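Local coordinates for terminal uridylyltransferase 1 (Trypanosoma brucei, PDB 5HZD), which adds uridines from UTP to the 3' ends of guide RNAs, ribosomal RNAs and some mRNAs and takes part in mitochondrial RNA editing, at residues S198-L203 / M239-L244; D193-S198 / P271-C276; C8-H13 / G480-L485; L430-E435 / N472-R477; V129-M134 / E363-Y368. One frame throughout, in Å; residues are numbered along the deposited sequence.

Interaction 1. Residues S198-L203 / M239-L244; sequences SIRFIL and MMSATL
Met239 lays its side chain, from CB to SD, against strand 198-203. Its CB lies 3.9 Å from Ile202 CD1. CG comes next and is in touch with that same methyl, Arg200 CG and the carbonyl oxygen of Phe201. SD then settles on the aliphatic part of Arg200, 3.4 Å from Arg200 CD, and accepts a weak bond from Arg200 NH1. The side chain of Arg200 bends at chi2 (114°) and chi3, which brings the guanidinium edge to the sulfur. Arg200 NH2 has its own partner, the carbonyl oxygen of Ala272. Ser241 OG touches the same stem, 3.2 Å from Arg200 CD. At the other end of this face, Thr243 OG1 donates to Ser198 OG over 2.9 Å. Ser198 OG also bonds to the carbonyl oxygen of Val194.

The other face is apolar. Met240 lies alongside Phe201 and points the same way. Its CE reaches the ring at Phe201 CD1, 3.8 Å away, while the carbonyl oxygen of Met240 sits in plane at the ring edge. Ile199 and Leu244 cross at about a right angle, with Ile199 CG1 against Leu244 CD2.

Four backbone bonds tie the strands in two hydrogen-bonded pairs, Ile199 with Ala242 and Phe201 with Met240. The bond from Phe201 N to Met240 O is short, 2.7 Å, and almost straight. The strands run antiparallel, at 165°. They form the central pair of a four-stranded antiparallel sheet with helices 209-223 and 247-254 on one face, a two-layer alpha/beta arrangement between palm strands 174-177 and 285-288.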
# COMPACT_ATOMS: atom_id res chain seq x y z
N SER A 198 14.11 25.54 -8.99
CA SER A 198 15.32 26.32 -8.70
C SER A 198 15.95 25.92 -7.37
O SER A 198 15.25 25.53 -6.43
CB SER A 198 14.99 27.80 -8.66
OG SER A 198 14.42 28.21 -9.90
N ILE A 199 17.26 26.05 -7.31
CA ILE A 199 18.01 25.71 -6.09
C ILE A 199 19.02 26.81 -5.78
O ILE A 199 19.30 27.67 -6.62
CB ILE A 199 18.77 24.37 -6.23
CG1 ILE A 199 19.75 24.46 -7.40
CG2 ILE A 199 17.78 23.21 -6.43
CD1 ILE A 199 20.52 23.18 -7.66
N ARG A 200 19.58 26.78 -4.59
CA ARG A 200 20.53 27.77 -4.16
C ARG A 200 21.71 27.08 -3.51
O ARG A 200 21.52 26.26 -2.62
CB ARG A 200 19.88 28.63 -3.10
CG ARG A 200 20.40 30.02 -3.06
CD ARG A 200 19.30 31.01 -3.46
NE ARG A 200 18.06 30.75 -2.73
CZ ARG A 200 17.89 30.98 -1.44
NH1 ARG A 200 18.88 31.46 -0.70
NH2 ARG A 200 16.72 30.72 -0.87
N PHE A 201 22.91 27.44 -3.94
CA PHE A 201 24.09 26.98 -3.22
C PHE A 201 24.60 28.12 -2.33
O PHE A 201 24.91 29.19 -2.84
CB PHE A 201 25.17 26.62 -4.23
CG PHE A 201 24.82 25.45 -5.11
CD1 PHE A 201 24.09 25.64 -6.28
CD2 PHE A 201 25.25 24.17 -4.78
CE1 PHE A 201 23.76 24.55 -7.08
CE2 PHE A 201 24.95 23.08 -5.59
CZ PHE A 201 24.20 23.27 -6.74
N ILE A 202 24.71 27.89 -1.02
CA ILE A 202 25.35 28.86 -0.14
C ILE A 202 26.78 28.41 0.11
O ILE A 202 27.00 27.27 0.53
CB ILE A 202 24.64 28.95 1.23
CG1 ILE A 202 23.16 29.31 1.01
CG2 ILE A 202 25.33 29.92 2.15
CD1 ILE A 202 22.98 30.50 0.18
N LEU A 203 27.74 29.29 -0.15
CA LEU A 203 29.15 28.96 0.02
C LEU A 203 29.66 29.51 1.34
O LEU A 203 29.17 30.54 1.82
CB LEU A 203 29.98 29.55 -1.13
CG LEU A 203 29.87 28.86 -2.49
CD1 LEU A 203 28.48 29.05 -3.14
CD2 LEU A 203 30.97 29.38 -3.40
N MET A 239 26.82 33.00 -3.01
CA MET A 239 25.61 32.26 -3.24
C MET A 239 25.38 32.17 -4.74
O MET A 239 25.44 33.17 -5.44
CB MET A 239 24.41 32.93 -2.57
CG MET A 239 23.13 32.21 -2.88
SD MET A 239 21.72 33.06 -2.16
CE MET A 239 21.85 34.65 -2.96
N MET A 240 25.13 30.97 -5.22
CA MET A 240 24.79 30.77 -6.62
C MET A 240 23.41 30.16 -6.69
O MET A 240 23.11 29.17 -6.04
CB MET A 240 25.77 29.83 -7.34
CG MET A 240 25.56 29.81 -8.87
SD MET A 240 26.50 28.52 -9.72
CE MET A 240 25.38 27.11 -9.55
N SER A 241 22.55 30.74 -7.51
CA SER A 241 21.23 30.16 -7.73
C SER A 241 21.18 29.56 -9.13
O SER A 241 21.90 30.00 -10.02
CB SER A 241 20.15 31.23 -7.62
OG SER A 241 20.22 31.91 -6.38
N ALA A 242 20.34 28.55 -9.31
CA ALA A 242 20.22 27.91 -10.61
C ALA A 242 18.79 27.48 -10.82
O ALA A 242 18.15 26.91 -9.92
CB ALA A 242 21.14 26.70 -10.69
N THR A 243 18.28 27.77 -12.02
CA THR A 243 16.99 27.25 -12.45
C THR A 243 17.23 26.14 -13.45
O THR A 243 17.93 26.33 -14.45
CB THR A 243 16.14 28.35 -13.08
OG1 THR A 243 15.87 29.34 -12.09
CG2 THR A 243 14.82 27.78 -13.59
N LEU A 244 16.64 24.99 -13.19
CA LEU A 244 16.86 23.82 -14.02
C LEU A 244 15.62 23.61 -14.86
O LEU A 244 14.59 24.22 -14.60
CB LEU A 244 17.13 22.59 -13.13
CG LEU A 244 18.45 22.62 -12.33
CD1 LEU A 244 19.62 23.08 -13.20
CD2 LEU A 244 18.35 23.48 -11.09

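Interaction 2. Residues D193-S198 / P271-C276; sequences DVVARS and PAHDEC
The loop 193-198 and the turn after strand 267-271 meet through one direct backbone bond, from Ala272 N to Ser198 O over 2.9 Å, whose donor stands above the carbonyl plane. Next to this bond a water joins the two segments. This water donates to the carbonyl oxygens of Val195 and Cys276 and accepts from His273 N. It therefore serves three backbone groups from both segments.

Side chains pack around this backbone link. Ala272 CB packs against Ser198 CB, 3.9 Å away. Val195 CG1 presses on His273 CB at 3.3 Å and meets the imidazole obliquely. That methyl reaches the histidine because it is anti to the backbone N (chi1 177°). The imidazole is itself engaged. Its ND1 accepts from Cys276 N and from Glu275 N, which ties the turn back onto the histidine. The first of these bonds is nearly straight, at 172°.

The 193-198 loop is shaped by an Asx motif, in which Asp193 OD1 accepts from Ala196 N at 3.0 Å. Together the two loops join the end strand 267-271 to the entry of strand 198-203, its neighbour in the four-stranded sheet. The bond to Ser198 thus carries the pairing of these strands past the end of 267-271.

Cys276 has two conformers, so the contacts of its sulfur with Ala196 CB and Asp193 OD1 are doubtful. The carbonyl oxygen of Cys276 also faces Ala196 CA, in a CA-H...O contact of 3.5 Å.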
# COMPACT_ATOMS: atom_id res chain seq x y z
N ASP A 193 6.40 25.58 -12.95
CA ASP A 193 6.69 26.60 -11.95
C ASP A 193 8.19 26.70 -11.69
O ASP A 193 8.86 25.73 -11.29
CB ASP A 193 5.94 26.34 -10.65
CG ASP A 193 6.34 27.32 -9.56
OD1 ASP A 193 7.28 27.01 -8.80
OD2 ASP A 193 5.71 28.40 -9.46
N VAL A 194 8.71 27.90 -11.90
CA VAL A 194 10.14 28.14 -11.93
C VAL A 194 10.82 28.00 -10.55
O VAL A 194 11.92 27.47 -10.45
CB VAL A 194 10.43 29.52 -12.57
CG1 VAL A 194 9.66 30.61 -11.85
CG2 VAL A 194 11.91 29.82 -12.60
N VAL A 195 10.16 28.48 -9.51
CA VAL A 195 10.73 28.45 -8.16
C VAL A 195 10.96 27.01 -7.67
O VAL A 195 11.97 26.70 -7.03
CB VAL A 195 9.78 29.18 -7.18
CG1 VAL A 195 10.29 29.10 -5.78
CG2 VAL A 195 9.62 30.64 -7.60
N ALA A 196 10.01 26.14 -7.98
CA ALA A 196 10.12 24.74 -7.57
C ALA A 196 11.27 24.00 -8.26
O ALA A 196 11.78 23.00 -7.74
CB ALA A 196 8.81 24.03 -7.81
N ARG A 197 11.68 24.47 -9.44
CA ARG A 197 12.81 23.84 -10.12
C ARG A 197 14.07 24.69 -10.01
O ARG A 197 14.99 24.54 -10.81
CB ARG A 197 12.49 23.48 -11.58
CG ARG A 197 11.92 24.61 -12.41
CD ARG A 197 11.31 24.05 -13.70
NE ARG A 197 10.58 25.09 -14.43
CZ ARG A 197 11.14 25.93 -15.28
NH1 ARG A 197 12.44 25.87 -15.52
NH2 ARG A 197 10.41 26.85 -15.90
N SER A 198 14.11 25.54 -8.99
CA SER A 198 15.32 26.32 -8.70
C SER A 198 15.95 25.92 -7.37
O SER A 198 15.25 25.53 -6.43
CB SER A 198 14.99 27.80 -8.66
OG SER A 198 14.42 28.21 -9.90
N PRO A 271 16.46 23.60 -2.02
CA PRO A 271 15.58 24.30 -2.97
C PRO A 271 15.51 25.80 -2.67
O PRO A 271 15.66 26.20 -1.51
CB PRO A 271 14.22 23.66 -2.73
CG PRO A 271 14.58 22.23 -2.25
CD PRO A 271 15.79 22.43 -1.40
N ALA A 272 15.29 26.61 -3.70
CA ALA A 272 15.26 28.06 -3.54
C ALA A 272 14.11 28.54 -2.65
O ALA A 272 14.16 29.63 -2.10
CB ALA A 272 15.21 28.75 -4.91
N HIS A 273 13.08 27.71 -2.50
CA HIS A 273 11.91 28.07 -1.68
C HIS A 273 11.59 27.02 -0.63
O HIS A 273 11.73 25.82 -0.88
CB HIS A 273 10.69 28.24 -2.58
CG HIS A 273 9.56 28.99 -1.94
ND1 HIS A 273 8.50 28.35 -1.32
CD2 HIS A 273 9.32 30.31 -1.83
CE1 HIS A 273 7.67 29.26 -0.84
NE2 HIS A 273 8.14 30.46 -1.14
N ASP A 274 11.15 27.46 0.54
CA ASP A 274 10.90 26.56 1.66
C ASP A 274 9.66 25.69 1.53
O ASP A 274 9.59 24.64 2.16
CB ASP A 274 10.83 27.34 2.98
CG ASP A 274 12.19 27.79 3.47
OD1 ASP A 274 13.20 27.22 3.01
OD2 ASP A 274 12.25 28.71 4.31
N GLU A 275 8.68 26.12 0.74
CA GLU A 275 7.45 25.33 0.57
C GLU A 275 7.22 24.86 -0.87
O GLU A 275 6.76 23.73 -1.09
CB GLU A 275 6.23 26.11 1.05
CG GLU A 275 6.18 26.34 2.55
CD GLU A 275 4.77 26.60 3.06
OE1 GLU A 275 3.84 26.69 2.23
OE2 GLU A 275 4.59 26.71 4.29
N CYS A 276 7.54 25.72 -1.83
CA CYS A 276 7.37 25.40 -3.24
C CYS A 276 8.58 24.63 -3.77
O CYS A 276 9.60 25.22 -4.14
CB CYS A 276 7.19 26.69 -4.03
SG CYS A 276 6.73 26.44 -5.74
O HOH W 1 12.32 25.68 -4.52

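Interaction 3. Residues C8-H13 / G480-L485; sequences CDACPH and GVTKSL. With ZN (zinc ion), chain B.
Asp9 places its carboxylate over the first turn of helix 481-497. OD1 accepts two hydrogen bonds from one residue, Thr482 N at 2.9 Å and Thr482 OG1 at 2.7 Å. Both donors come on the syn side, from opposite faces of the carboxylate plane, each about 30° out of it. OD2 takes a weaker, nearly straight bond from Lys483 N at 3.3 Å. It also accepts from a water that in turn accepts from Gly480 N. A chi1 of 66° swings the Asp9 carboxylate to the helix start. The helix start probably favours the charged form of Asp9.

Methyl groups flank this grip. Thr482 CG2 meets Ala10 CB at 3.8 Å. Val481 CG1 lies 3.6 Å from Asp9 OD1 and also borders Cys8. Gly480 holds the N-cap position. It has no side chain to accept from the first-turn N-H groups; Asp9, distant in sequence, accepts from those of Thr482 and Lys483.

Asp9 belongs to the atypical C2H2 zinc finger, between the two cysteines of its CxxC knuckle. Cys8 SG binds the zinc ion at 2.3 Å and Cys11 SG at 2.4 Å, and His25 and His30 complete the site. Within the knuckle, Ala10 N donates to Cys8 SG over 3.3 Å, which probably helps to fix the bend. Helix 19-30 of the finger also touches the start of helix 481-497, with Leu22 and Leu23 on Val481 and His30 on Thr482. The finger is required for proper folding of the catalytic domain.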
# COMPACT_ATOMS: atom_id res chain seq x y z
N CYS A 8 -9.69 -20.41 24.73
CA CYS A 8 -10.26 -19.06 24.67
C CYS A 8 -9.16 -17.99 24.60
O CYS A 8 -8.09 -18.16 25.19
CB CYS A 8 -11.13 -18.84 25.90
SG CYS A 8 -12.04 -17.28 25.75
N ASP A 9 -9.42 -16.91 23.84
CA ASP A 9 -8.48 -15.79 23.74
C ASP A 9 -8.84 -14.63 24.68
O ASP A 9 -8.19 -13.59 24.64
CB ASP A 9 -8.39 -15.27 22.30
CG ASP A 9 -9.69 -14.65 21.82
OD1 ASP A 9 -10.76 -14.99 22.39
OD2 ASP A 9 -9.63 -13.83 20.87
N ALA A 10 -9.86 -14.81 25.50
CA ALA A 10 -10.40 -13.72 26.34
C ALA A 10 -10.33 -14.02 27.82
O ALA A 10 -10.61 -13.17 28.66
CB ALA A 10 -11.83 -13.39 25.94
N CYS A 11 -10.01 -15.26 28.16
CA CYS A 11 -9.69 -15.58 29.54
C CYS A 11 -8.59 -16.63 29.52
O CYS A 11 -8.43 -17.33 28.52
CB CYS A 11 -10.92 -16.02 30.31
SG CYS A 11 -11.63 -17.55 29.78
N PRO A 12 -7.81 -16.72 30.59
CA PRO A 12 -6.59 -17.53 30.48
C PRO A 12 -6.80 -19.00 30.81
O PRO A 12 -5.84 -19.76 30.68
CB PRO A 12 -5.66 -16.89 31.51
CG PRO A 12 -6.60 -16.40 32.57
CD PRO A 12 -7.85 -15.94 31.85
N HIS A 13 -8.00 -19.41 31.19
CA HIS A 13 -8.20 -20.74 31.76
C HIS A 13 -9.10 -21.69 30.96
O HIS A 13 -9.16 -22.88 31.27
CB HIS A 13 -8.78 -20.60 33.16
CG HIS A 13 -10.11 -19.92 33.20
ND1 HIS A 13 -10.24 -18.54 33.23
CD2 HIS A 13 -11.37 -20.41 33.20
CE1 HIS A 13 -11.52 -18.22 33.26
NE2 HIS A 13 -12.23 -19.34 33.23
N GLY A 480 -7.97 -14.75 17.80
CA GLY A 480 -8.56 -15.82 18.57
C GLY A 480 -10.08 -15.81 18.50
O GLY A 480 -10.66 -15.02 17.75
N VAL A 481 -10.74 -16.67 19.26
CA VAL A 481 -12.17 -16.89 19.06
C VAL A 481 -13.04 -15.64 19.26
O VAL A 481 -13.90 -15.36 18.41
CB VAL A 481 -12.70 -18.08 19.88
CG1 VAL A 481 -12.62 -17.85 21.39
CG2 VAL A 481 -14.15 -18.43 19.44
N THR A 482 -12.85 -14.90 20.35
CA THR A 482 -13.68 -13.71 20.54
C THR A 482 -13.38 -12.67 19.48
O THR A 482 -14.30 -12.05 18.92
CB THR A 482 -13.60 -13.11 21.99
OG1 THR A 482 -12.26 -12.70 22.27
CG2 THR A 482 -14.04 -14.14 22.97
N LYS A 483 -12.11 -12.50 19.12
CA LYS A 483 -11.81 -11.55 18.06
C LYS A 483 -12.48 -12.01 16.76
O LYS A 483 -12.96 -11.19 15.97
CB LYS A 483 -10.29 -11.39 17.87
CG LYS A 483 -9.61 -10.56 18.95
CD LYS A 483 -8.23 -10.07 18.49
CE LYS A 483 -7.56 -9.28 19.60
NZ LYS A 483 -6.21 -8.80 19.19
N SER A 484 -12.52 -13.32 16.53
CA SER A 484 -13.06 -13.84 15.25
C SER A 484 -14.55 -13.54 15.17
O SER A 484 -15.08 -13.28 14.09
CB SER A 484 -12.81 -15.35 15.07
OG SER A 484 -13.67 -16.14 15.88
N LEU A 485 -15.22 -13.54 16.32
CA LEU A 485 -16.66 -13.32 16.31
C LEU A 485 -16.94 -11.82 16.13
O LEU A 485 -17.99 -11.45 15.59
CB LEU A 485 -17.31 -13.88 17.57
CG LEU A 485 -17.21 -15.42 17.60
CD1 LEU A 485 -17.97 -16.00 18.79
CD2 LEU A 485 -17.72 -16.04 16.27
ZN ZN B . -12.97 -17.21 27.86
O HOH W 2 -7.22 -13.06 20.04

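Interaction 4. Residues L430-E435 / N472-R477; sequences LGWHVE and NLNLGR. With SO4 (sulfate ion), chain C.
Trp432 is held between two side chains. On one face of its indole lies Leu430 CD1, and on the opposite face Asn474 CB. Asn474 CB makes a CH-pi contact, 3.9 Å from the centroid of the six-membered ring. The amide of Asn474 is turned 35° from the indole plane. At the edge, in the ring plane, sits Asn472 OD1. Trp432 NE1 donates to it over 2.9 Å in an almost straight bond of 173°. The carbonyl oxygen of Leu473 comes to the far edge, 3.4 Å from Trp432 CH2. The ring also stacks with Tyr461.

Asn472 reaches the indole because its CG is anti to the backbone N (chi1 -154°), which turns the amide back past the ring. A water donates both to Asn472 OD1 and to the carbonyl oxygen of Leu430, so a second bridge joins the segments.

Asn474 is fixed at its polar end. OD1 takes Gly476 N in an Asx turn and also bonds to Ile465 N, while ND2 donates to the carbonyl oxygens of Arg460 and Leu463. Its own carbonyl oxygen accepts from Arg477 N and from Arg477 NH1, from opposite faces. That holds the guanidinium, whose NE and NH2 bind a sulfate, probably from the crystallisation liquor; Arg477 NE is 2.9 Å from sulfate O3.

Asn472, Leu473 and Asn474 end the inferred nucleotide recognition motif. The N-H of the buried indole is satisfied by the motif's own amide. The bond to Asn472 and the packing of Asn474 would hold this end of the motif against an indole that Leu430 backs.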
# COMPACT_ATOMS: atom_id res chain seq x y z
N LEU A 430 -2.44 -27.27 5.21
CA LEU A 430 -1.33 -26.41 5.64
C LEU A 430 -0.77 -26.75 7.02
O LEU A 430 0.20 -26.12 7.46
CB LEU A 430 -1.78 -24.94 5.64
CG LEU A 430 -2.39 -24.43 4.33
CD1 LEU A 430 -2.57 -22.90 4.38
CD2 LEU A 430 -1.52 -24.77 3.14
N GLY A 431 -1.41 -27.69 7.69
CA GLY A 431 -1.05 -28.06 9.06
C GLY A 431 -1.64 -27.04 10.03
O GLY A 431 -1.14 -26.91 11.15
N TRP A 432 -2.70 -26.37 9.62
CA TRP A 432 -3.34 -25.34 10.44
C TRP A 432 -4.62 -25.86 11.10
O TRP A 432 -5.45 -25.08 11.59
CB TRP A 432 -3.66 -24.12 9.57
CG TRP A 432 -2.46 -23.37 9.09
CD1 TRP A 432 -1.14 -23.68 9.32
CD2 TRP A 432 -2.46 -22.19 8.30
NE1 TRP A 432 -0.33 -22.74 8.73
CE2 TRP A 432 -1.11 -21.82 8.08
CE3 TRP A 432 -3.47 -21.41 7.73
CZ2 TRP A 432 -0.75 -20.70 7.33
CZ3 TRP A 432 -3.14 -20.29 7.02
CH2 TRP A 432 -1.78 -19.94 6.82
N HIS A 433 -4.79 -27.18 11.13
CA HIS A 433 -5.98 -27.79 11.72
C HIS A 433 -5.85 -28.00 13.23
O HIS A 433 -6.81 -28.41 13.89
CB HIS A 433 -6.27 -29.12 11.04
CG HIS A 433 -5.16 -30.10 11.18
ND1 HIS A 433 -3.89 -29.85 10.71
CD2 HIS A 433 -5.11 -31.32 11.77
CE1 HIS A 433 -3.10 -30.87 10.99
NE2 HIS A 433 -3.82 -31.78 11.64
N VAL A 434 -4.65 -27.76 13.76
CA VAL A 434 -4.37 -27.87 15.19
C VAL A 434 -3.59 -26.63 15.62
O VAL A 434 -2.66 -26.22 14.92
CB VAL A 434 -3.51 -29.12 15.49
CG1 VAL A 434 -3.15 -29.21 16.98
CG2 VAL A 434 -4.22 -30.39 15.05
N GLU A 435 -3.93 -26.03 16.77
CA GLU A 435 -3.12 -24.94 17.30
C GLU A 435 -2.24 -25.48 18.41
O GLU A 435 -2.61 -26.44 19.09
CB GLU A 435 -3.99 -23.80 17.87
CG GLU A 435 -4.80 -23.02 16.88
CD GLU A 435 -5.72 -22.00 17.58
OE1 GLU A 435 -5.61 -21.83 18.82
OE2 GLU A 435 -6.57 -21.38 16.90
N ASN A 472 3.58 -20.89 5.54
CA ASN A 472 3.25 -21.07 6.93
C ASN A 472 3.00 -19.80 7.70
O ASN A 472 3.18 -19.79 8.91
CB ASN A 472 4.30 -21.93 7.64
CG ASN A 472 3.71 -22.64 8.84
OD1 ASN A 472 2.51 -22.95 8.85
ND2 ASN A 472 4.52 -22.86 9.87
N LEU A 473 2.52 -18.76 7.01
CA LEU A 473 2.12 -17.53 7.67
C LEU A 473 0.62 -17.32 7.50
O LEU A 473 0.14 -17.15 6.38
CB LEU A 473 2.85 -16.32 7.08
CG LEU A 473 2.50 -14.99 7.74
CD1 LEU A 473 2.97 -14.94 9.20
CD2 LEU A 473 3.08 -13.81 6.91
N ASN A 474 -0.10 -17.36 8.62
CA ASN A 474 -1.51 -17.03 8.63
C ASN A 474 -1.72 -15.56 8.87
O ASN A 474 -1.33 -15.04 9.92
CB ASN A 474 -2.24 -17.84 9.74
CG ASN A 474 -3.75 -17.57 9.75
OD1 ASN A 474 -4.30 -17.05 8.78
ND2 ASN A 474 -4.43 -17.91 10.87
N LEU A 475 -2.35 -14.88 7.92
CA LEU A 475 -2.63 -13.46 8.12
C LEU A 475 -3.64 -13.24 9.25
O LEU A 475 -3.74 -12.14 9.79
CB LEU A 475 -3.05 -12.77 6.81
CG LEU A 475 -2.03 -12.96 5.68
CD1 LEU A 475 -2.49 -12.25 4.41
CD2 LEU A 475 -0.68 -12.39 6.11
N GLY A 476 -4.36 -14.29 9.64
CA GLY A 476 -5.20 -14.20 10.82
C GLY A 476 -4.62 -14.77 12.11
O GLY A 476 -5.38 -15.11 13.04
N ARG A 477 -3.30 -14.88 12.19
CA ARG A 477 -2.64 -15.54 13.31
C ARG A 477 -2.85 -14.92 14.68
O ARG A 477 -2.61 -15.59 15.69
CB ARG A 477 -1.13 -15.66 13.05
CG ARG A 477 -0.42 -14.31 12.95
CD ARG A 477 0.99 -14.44 12.37
NE ARG A 477 1.59 -13.11 12.18
CZ ARG A 477 1.30 -12.28 11.18
NH1 ARG A 477 0.39 -12.62 10.26
NH2 ARG A 477 1.91 -11.10 11.10
S SO4 C . 4.19 -11.37 14.21
O1 SO4 C . 5.21 -11.31 13.17
O2 SO4 C . 4.80 -11.12 15.52
O3 SO4 C . 3.57 -12.69 14.20
O4 SO4 C . 3.18 -10.34 13.94
O HOH W 3 1.86 -25.83 9.53

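Interaction 5. Residues V129-M134 / E363-Y368; sequences VDVDAM and ESLVNY
Val129, at the end of strand 124-129, touches Leu365 CD1 with its CG1 at 4.2 Å, the two side chains crossing at about a right angle. Asp130 then caps the helix that follows. Its OD1 accepts from Ala133 N over 3.0 Å, with the N-H coming from above the carboxylate plane, and its OD2 bonds to His101. Val131 uses both methyls. CG2 meets Leu365 CB at 3.9 Å, and CG1 packs on the backbone of Leu365 and Val366 and on Val366 CG2.

This strand and helix belong to the palm of the nucleotidyltransferase domain. Asp123 and Asp125, at the start of this strand, are probable ligands of the catalytic metal. The loop 363-368 comes from after helix 336-349. It lies against the palm with an ST turn, in which Ser364 OG accepts from Val366 N, and a type I turn from Leu365 to Tyr368.

Met134 stretches out from the helix, extended throughout, with chi1 at 169°. It has two conformers, so its contacts, SD with Leu365 CD1 and CE with the carbonyl oxygen of Glu363, are doubtful. Phe107 and Ile294 also pack on Leu365.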
# COMPACT_ATOMS: atom_id res chain seq x y z
N VAL A 129 16.68 -1.00 -4.33
CA VAL A 129 17.25 -2.32 -4.56
C VAL A 129 18.30 -2.25 -5.66
O VAL A 129 18.07 -1.63 -6.72
CB VAL A 129 16.15 -3.32 -5.03
CG1 VAL A 129 16.76 -4.72 -5.26
CG2 VAL A 129 15.01 -3.38 -4.01
N ASP A 130 19.43 -2.91 -5.40
CA ASP A 130 20.46 -3.21 -6.39
C ASP A 130 20.15 -4.61 -6.87
O ASP A 130 20.39 -5.60 -6.15
CB ASP A 130 21.84 -3.15 -5.69
CG ASP A 130 23.01 -3.59 -6.58
OD1 ASP A 130 22.82 -4.25 -7.63
OD2 ASP A 130 24.18 -3.33 -6.18
N VAL A 131 19.64 -4.68 -8.10
CA VAL A 131 19.15 -5.94 -8.66
C VAL A 131 20.26 -6.97 -8.85
O VAL A 131 20.07 -8.14 -8.50
CB VAL A 131 18.38 -5.68 -9.95
CG1 VAL A 131 18.02 -7.01 -10.66
CG2 VAL A 131 17.11 -4.90 -9.62
N ASP A 132 21.42 -6.55 -9.37
CA ASP A 132 22.58 -7.43 -9.48
C ASP A 132 22.90 -8.05 -8.12
O ASP A 132 23.11 -9.26 -8.01
CB ASP A 132 23.82 -6.66 -9.95
CG ASP A 132 23.80 -6.35 -11.42
OD1 ASP A 132 22.90 -6.85 -12.12
OD2 ASP A 132 24.71 -5.61 -11.89
N ALA A 133 22.93 -7.21 -7.08
CA ALA A 133 23.28 -7.71 -5.75
C ALA A 133 22.23 -8.67 -5.22
O ALA A 133 22.57 -9.70 -4.64
CB ALA A 133 23.47 -6.55 -4.77
N MET A 134 20.96 -8.34 -5.46
CA MET A 134 19.87 -9.21 -5.03
C MET A 134 20.04 -10.59 -5.67
O MET A 134 19.86 -11.62 -5.02
CB MET A 134 18.53 -8.62 -5.43
CG MET A 134 17.36 -9.57 -5.26
SD MET A 134 15.84 -8.66 -5.49
CE MET A 134 14.61 -9.96 -5.66
N GLU A 363 10.02 -13.57 -8.74
CA GLU A 363 10.69 -12.99 -7.59
C GLU A 363 11.83 -12.09 -8.10
O GLU A 363 12.09 -11.01 -7.54
CB GLU A 363 11.28 -14.11 -6.70
CG GLU A 363 12.06 -13.53 -5.51
CD GLU A 363 12.66 -14.58 -4.59
OE1 GLU A 363 12.27 -15.76 -4.71
OE2 GLU A 363 13.51 -14.22 -3.75
N SER A 364 12.47 -12.53 -9.18
CA SER A 364 13.60 -11.79 -9.73
C SER A 364 13.14 -10.49 -10.38
O SER A 364 12.08 -10.45 -11.03
CB SER A 364 14.32 -12.62 -10.78
OG SER A 364 15.40 -11.87 -11.34
N LEU A 365 13.94 -9.44 -10.21
CA LEU A 365 13.61 -8.13 -10.77
C LEU A 365 14.44 -7.86 -12.01
O LEU A 365 14.46 -6.74 -12.53
CB LEU A 365 13.87 -7.05 -9.72
CG LEU A 365 12.98 -7.11 -8.48
CD1 LEU A 365 13.51 -6.12 -7.44
CD2 LEU A 365 11.56 -6.77 -8.89
N VAL A 366 15.13 -8.87 -12.51
CA VAL A 366 15.96 -8.71 -13.71
C VAL A 366 15.17 -8.17 -14.92
O VAL A 366 15.65 -7.28 -15.65
CB VAL A 366 16.68 -10.02 -14.07
CG1 VAL A 366 17.29 -9.93 -15.46
CG2 VAL A 366 17.75 -10.33 -13.03
N ASN A 367 13.96 -8.66 -15.13
CA ASN A 367 13.23 -8.18 -16.32
C ASN A 367 12.24 -7.06 -16.03
O ASN A 367 11.34 -6.78 -16.83
CB ASN A 367 12.51 -9.34 -17.00
CG ASN A 367 13.49 -10.41 -17.49
OD1 ASN A 367 14.56 -10.10 -18.01
ND2 ASN A 367 13.12 -11.67 -17.30
N TYR A 368 12.40 -6.41 -14.88
CA TYR A 368 11.40 -5.45 -14.42
C TYR A 368 11.49 -4.15 -15.22
O TYR A 368 12.57 -3.66 -15.51
CB TYR A 368 11.66 -5.14 -12.94
CG TYR A 368 10.46 -4.56 -12.22
CD1 TYR A 368 9.46 -5.38 -11.71
CD2 TYR A 368 10.35 -3.19 -12.04
CE1 TYR A 368 8.37 -4.87 -11.03
CE2 TYR A 368 9.25 -2.65 -11.35
CZ TYR A 368 8.27 -3.49 -10.85
OH TYR A 368 7.19 -2.92 -10.16

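Interactions 1 and 2 lie together at one end of the elongated chain, their centres 10 Å apart. They share Ser198 and the four-stranded antiparallel sheet. Interactions 3 and 4 are on the opposite side of the chain's centre. Their segments 472-477 and 480-485 adjoin in sequence at the start of helix 481-497. Interaction 5 lies between these ends, where a later loop packs on the palm, its centre about 36 Å from that of interaction 1. Along the chain, interaction 3 encloses all the others. Interaction 1 is nested in 2, and 2 in 5, while 4 follows 5. The N-terminal zinc finger is thus joined to a helix near the end of this piece of the protein, about 16 Å from interaction 4, centre to centre.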